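PDB 2R47: uncharacterized protein MTH_862 from Methanothermobacter thermautotrophicus, which is of unknown function but belongs to an archaeal family, DUF2124, and forms a two-subunit assembly, each subunit built on a mixed beta sheet. Local coordinates for residues K24-I29 with V85-L90; G122-D127 with D141-A146. One frame throughout, in Å; residues are numbered along the deposited sequence. Where two conformers were deposited one is given.

Interaction 1 (K24-I29 with V85-L90); sequences KDAERI and VDVLVL
Asp86 OD2 is gripped by two successive backbone amides of the facing segment, Glu27 N at 3.0 Å and Arg28 N at 3.2 Å. The first donor uses the syn lone pair of OD2, whereas the second arrives from above the carboxylate plane, about 40° out of it, so the two N-H groups converge on one oxygen from different directions. With chi1 at 56°, Asp86 CG sits between its own backbone N and carbonyl carbon, and the short side chain folds back over the amides of Glu27 and Arg28. The exchange runs in the other direction too: Arg28 O takes Asp86 N at 2.9 Å and Val87 N at 3.2 Å, the latter the straighter bond. These bonds lie at the N-terminal ends of two neighbouring parallel strands, 28-33 and 88-91, in the central part of a mixed beta sheet, where the chain turns a corner at Asp86 and Val87 before entering the second strand. Ile29 pairs with Val87 in parallel register, and Ile29 CA-H points at Val87 O. Beyond them the contact becomes apolar, Ile29 CG2 meeting Val89 CG2 at 3.6 Å. Next to the carboxylate, Ala26 CB lies 3.5 Å from Val87 CG2. The extended Arg28 chain crosses Val85 at about a right angle, its CG 3.7 Å from Val85 CG1, and Arg28 NH2 goes on to hydrogen-bond the carbonyl oxygen of Gly83. Glu27 OE1 stays 4.4 Å from Asp86 OD2, a proximity of like charges that the two amide donors on OD2 probably temper.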
# COMPACT_ATOMS: atom_id res chain seq x y z
N LYS A 24 -1.75 16.98 -11.24
CA LYS A 24 -2.72 17.09 -12.32
C LYS A 24 -2.10 17.42 -13.67
O LYS A 24 -2.59 16.96 -14.68
CB LYS A 24 -3.78 18.13 -12.00
CG LYS A 24 -3.28 19.50 -11.61
CD LYS A 24 -4.48 20.37 -11.09
CE LYS A 24 -4.24 21.88 -11.27
NZ LYS A 24 -5.16 22.76 -10.40
N ASP A 25 -1.05 18.24 -13.67
CA ASP A 25 -0.45 18.70 -14.92
C ASP A 25 0.74 17.87 -15.38
O ASP A 25 1.35 18.18 -16.41
CB ASP A 25 -0.02 20.18 -14.79
CG ASP A 25 -1.23 21.12 -14.67
OD1 ASP A 25 -2.24 20.88 -15.36
OD2 ASP A 25 -1.16 22.09 -13.88
N ALA A 26 1.06 16.81 -14.64
CA ALA A 26 2.23 15.97 -14.92
C ALA A 26 1.96 14.95 -16.00
O ALA A 26 0.85 14.45 -16.12
CB ALA A 26 2.70 15.22 -13.64
N GLU A 27 3.00 14.58 -16.75
CA GLU A 27 2.92 13.51 -17.74
C GLU A 27 3.54 12.21 -17.18
O GLU A 27 3.08 11.13 -17.51
CB GLU A 27 3.72 13.89 -19.00
CG GLU A 27 3.20 15.04 -19.83
CD GLU A 27 4.02 15.31 -21.13
OE1 GLU A 27 5.19 14.82 -21.33
OE2 GLU A 27 3.46 16.04 -21.98
N ARG A 28 4.65 12.35 -16.44
CA ARG A 28 5.47 11.21 -16.07
C ARG A 28 5.84 11.41 -14.61
O ARG A 28 6.43 12.43 -14.25
CB ARG A 28 6.73 11.15 -16.95
CG ARG A 28 7.62 9.92 -16.72
CD ARG A 28 8.67 9.66 -17.84
NE ARG A 28 9.76 8.79 -17.38
CZ ARG A 28 9.77 7.48 -17.53
NH1 ARG A 28 8.76 6.87 -18.16
NH2 ARG A 28 10.79 6.77 -17.13
N ILE A 29 5.48 10.42 -13.80
CA ILE A 29 5.78 10.45 -12.37
C ILE A 29 6.73 9.32 -12.01
O ILE A 29 6.58 8.20 -12.50
CB ILE A 29 4.49 10.34 -11.53
CG1 ILE A 29 3.54 11.50 -11.87
CG2 ILE A 29 4.83 10.38 -10.00
CD1 ILE A 29 2.18 11.38 -11.21
N VAL A 85 11.51 12.26 -15.15
CA VAL A 85 10.10 12.46 -14.85
C VAL A 85 9.85 13.91 -14.62
O VAL A 85 10.78 14.66 -14.31
CB VAL A 85 9.69 11.64 -13.58
CG1 VAL A 85 9.96 10.14 -13.81
CG2 VAL A 85 10.52 12.08 -12.36
N ASP A 86 8.60 14.35 -14.78
CA ASP A 86 8.31 15.74 -14.47
C ASP A 86 7.78 15.93 -13.04
O ASP A 86 7.69 17.05 -12.56
CB ASP A 86 7.46 16.42 -15.56
CG ASP A 86 6.17 15.68 -15.82
OD1 ASP A 86 5.43 15.50 -14.85
OD2 ASP A 86 5.89 15.29 -16.97
N VAL A 87 7.47 14.83 -12.35
CA VAL A 87 7.28 14.90 -10.88
C VAL A 87 8.04 13.73 -10.28
O VAL A 87 7.83 12.56 -10.68
CB VAL A 87 5.80 14.76 -10.41
CG1 VAL A 87 5.71 14.80 -8.84
CG2 VAL A 87 4.93 15.90 -10.98
N LEU A 88 8.92 14.01 -9.32
CA LEU A 88 9.61 12.96 -8.63
C LEU A 88 9.04 12.90 -7.22
O LEU A 88 9.10 13.88 -6.50
CB LEU A 88 11.12 13.21 -8.60
CG LEU A 88 11.97 12.17 -7.85
CD1 LEU A 88 11.77 10.70 -8.28
CD2 LEU A 88 13.46 12.59 -7.92
N VAL A 89 8.50 11.74 -6.83
CA VAL A 89 7.89 11.58 -5.53
C VAL A 89 8.83 10.72 -4.68
O VAL A 89 9.05 9.51 -4.95
CB VAL A 89 6.45 10.90 -5.64
CG1 VAL A 89 5.81 10.77 -4.22
CG2 VAL A 89 5.54 11.66 -6.68
N LEU A 90 9.39 11.33 -3.64
CA LEU A 90 10.21 10.59 -2.67
C LEU A 90 9.26 9.98 -1.63
O LEU A 90 8.40 10.69 -1.07
CB LEU A 90 11.20 11.53 -1.96
CG LEU A 90 12.12 12.31 -2.92
CD1 LEU A 90 13.13 13.22 -2.04
CD2 LEU A 90 12.82 11.38 -3.91

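Interaction 2 (G122-D127 with D141-A146)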
# COMPACT_ATOMS: atom_id res chain seq x y z
N GLY A 122 7.12 14.79 -1.75
CA GLY A 122 7.23 13.70 -0.81
C GLY A 122 5.88 13.15 -0.41
O GLY A 122 4.91 13.89 -0.18
N LEU A 123 5.82 11.85 -0.25
CA LEU A 123 4.60 11.23 0.21
C LEU A 123 5.07 10.37 1.37
O LEU A 123 5.91 9.50 1.19
CB LEU A 123 4.08 10.35 -0.93
CG LEU A 123 2.64 9.97 -1.11
CD1 LEU A 123 1.80 11.22 -1.28
CD2 LEU A 123 2.58 9.09 -2.41
N CYS A 124 4.60 10.65 2.58
CA CYS A 124 5.09 9.87 3.71
C CYS A 124 3.99 9.67 4.78
O CYS A 124 2.88 10.18 4.64
CB CYS A 124 6.33 10.55 4.34
SG CYS A 124 6.02 12.21 5.01
N TYR A 125 4.33 8.90 5.81
CA TYR A 125 3.44 8.66 6.91
C TYR A 125 4.12 9.14 8.18
O TYR A 125 5.35 9.09 8.28
CB TYR A 125 3.06 7.19 7.02
CG TYR A 125 2.22 6.74 5.84
CD1 TYR A 125 0.81 6.70 5.91
CD2 TYR A 125 2.83 6.42 4.63
CE1 TYR A 125 0.06 6.30 4.79
CE2 TYR A 125 2.09 6.07 3.50
CZ TYR A 125 0.70 6.01 3.58
OH TYR A 125 0.04 5.64 2.43
N MET A 126 3.31 9.54 9.15
CA MET A 126 3.77 9.90 10.50
C MET A 126 4.83 10.99 10.47
O MET A 126 5.75 10.98 11.30
CB MET A 126 4.28 8.64 11.25
CG MET A 126 3.28 7.47 11.21
SD MET A 126 1.61 7.84 11.74
CE MET A 126 1.87 7.95 13.52
N ASP A 127 4.74 11.90 9.48
CA ASP A 127 5.59 13.09 9.39
C ASP A 127 7.07 12.75 9.19
O ASP A 127 7.96 13.46 9.68
CB ASP A 127 5.41 13.96 10.63
CG ASP A 127 5.49 15.45 10.34
OD1 ASP A 127 5.49 15.87 9.14
OD2 ASP A 127 5.53 16.20 11.34
N ASP A 141 8.54 20.81 -3.32
CA ASP A 141 7.43 21.62 -3.78
C ASP A 141 6.12 21.29 -3.09
O ASP A 141 5.29 22.15 -2.87
CB ASP A 141 7.27 21.55 -5.30
CG ASP A 141 8.49 22.09 -6.03
OD1 ASP A 141 8.78 23.29 -5.89
OD2 ASP A 141 9.19 21.31 -6.69
N CYS A 142 5.92 20.01 -2.74
CA CYS A 142 4.66 19.63 -2.10
C CYS A 142 4.94 18.36 -1.30
O CYS A 142 5.66 17.50 -1.79
CB CYS A 142 3.55 19.34 -3.17
SG CYS A 142 1.99 18.57 -2.55
N VAL A 143 4.38 18.24 -0.10
CA VAL A 143 4.51 17.00 0.66
C VAL A 143 3.09 16.60 1.05
O VAL A 143 2.31 17.45 1.45
CB VAL A 143 5.43 17.16 1.95
CG1 VAL A 143 5.24 15.94 2.92
CG2 VAL A 143 6.91 17.29 1.53
N ILE A 144 2.76 15.33 0.94
CA ILE A 144 1.51 14.83 1.44
C ILE A 144 1.88 13.84 2.55
O ILE A 144 2.63 12.91 2.30
CB ILE A 144 0.73 14.11 0.32
CG1 ILE A 144 0.31 15.13 -0.75
CG2 ILE A 144 -0.54 13.46 0.93
CD1 ILE A 144 -0.05 14.52 -2.10
N ASN A 145 1.43 14.14 3.76
CA ASN A 145 1.76 13.33 4.93
C ASN A 145 0.48 12.73 5.52
O ASN A 145 -0.49 13.46 5.70
CB ASN A 145 2.44 14.20 6.00
CG ASN A 145 2.69 13.42 7.29
OD1 ASN A 145 3.18 12.30 7.26
ND2 ASN A 145 2.30 14.00 8.41
N ALA A 146 0.47 11.44 5.83
CA ALA A 146 -0.74 10.89 6.48
C ALA A 146 -0.40 10.25 7.82
O ALA A 146 0.70 9.69 7.98
CB ALA A 146 -1.36 9.81 5.58
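Two neighbouring parallel strands, 118-125 and 142-154, meet here at one edge of the subunit's sheet, and Cys142 to Ala146 also pair antiparallel with a strand of the second subunit, so the sheet continues across the dimer. From Gly122 to Met126 the backbone bonds follow regular parallel register, among them Ile144 N to Gly122 O at 2.8 Å and Cys124 N to Ile144 O at 3.0 Å. Leu123 and Ile144 run alongside each other in the same direction, with Leu123 CD1 pressed to 3.5 Å from Ile144 CB, a tight carbon contact. On that same face the Tyr125 ring reaches Ala146, CD1 to CB 3.8 Å, and also meets Phe41. On the other face Asn145 CG is anti to the backbone N (chi1 175°), which carries the amide past the end of strand 118-125 to the turn at Met126 and Asp127: OD1 accepts Asp127 N at 2.7 Å, the donor tilted 31° from the carbonyl plane, and lies 3.6 Å from Cys124 SG. An alanine in place of Asn145 is likely to leave the Asp127 amide without this acceptor and the turn freer to shift. Asp127 stands at the N-cap of helix 128-131 but its side chain makes no capping bond; the side-chain carbonyl of the buried Asn145 thus ties strand 142-154 to the backbone amide of Asp127, just ahead of that helix.

Interactions 1 and 2 occupy successive places in one sheet, where strands 88-91 and 118-125 are neighbours, and their centres are about 15 Å apart. They meet directly: Leu90 O lies 2.9 Å from Leu123 N, a probable hydrogen bond, and Val89 CG1 packs on Leu123 CB at 3.7 Å. Val89 and Leu123 thereby join the apolar contacts of both pairs. Interaction 1 has no contact with the second subunit, whereas Cys142 to Ala146 carry the sheet into it. No active site is established for this protein; a sulfate ion, probably from the crystallisation liquor, lies about 3 Å from the side chain of Met126, in interaction 2.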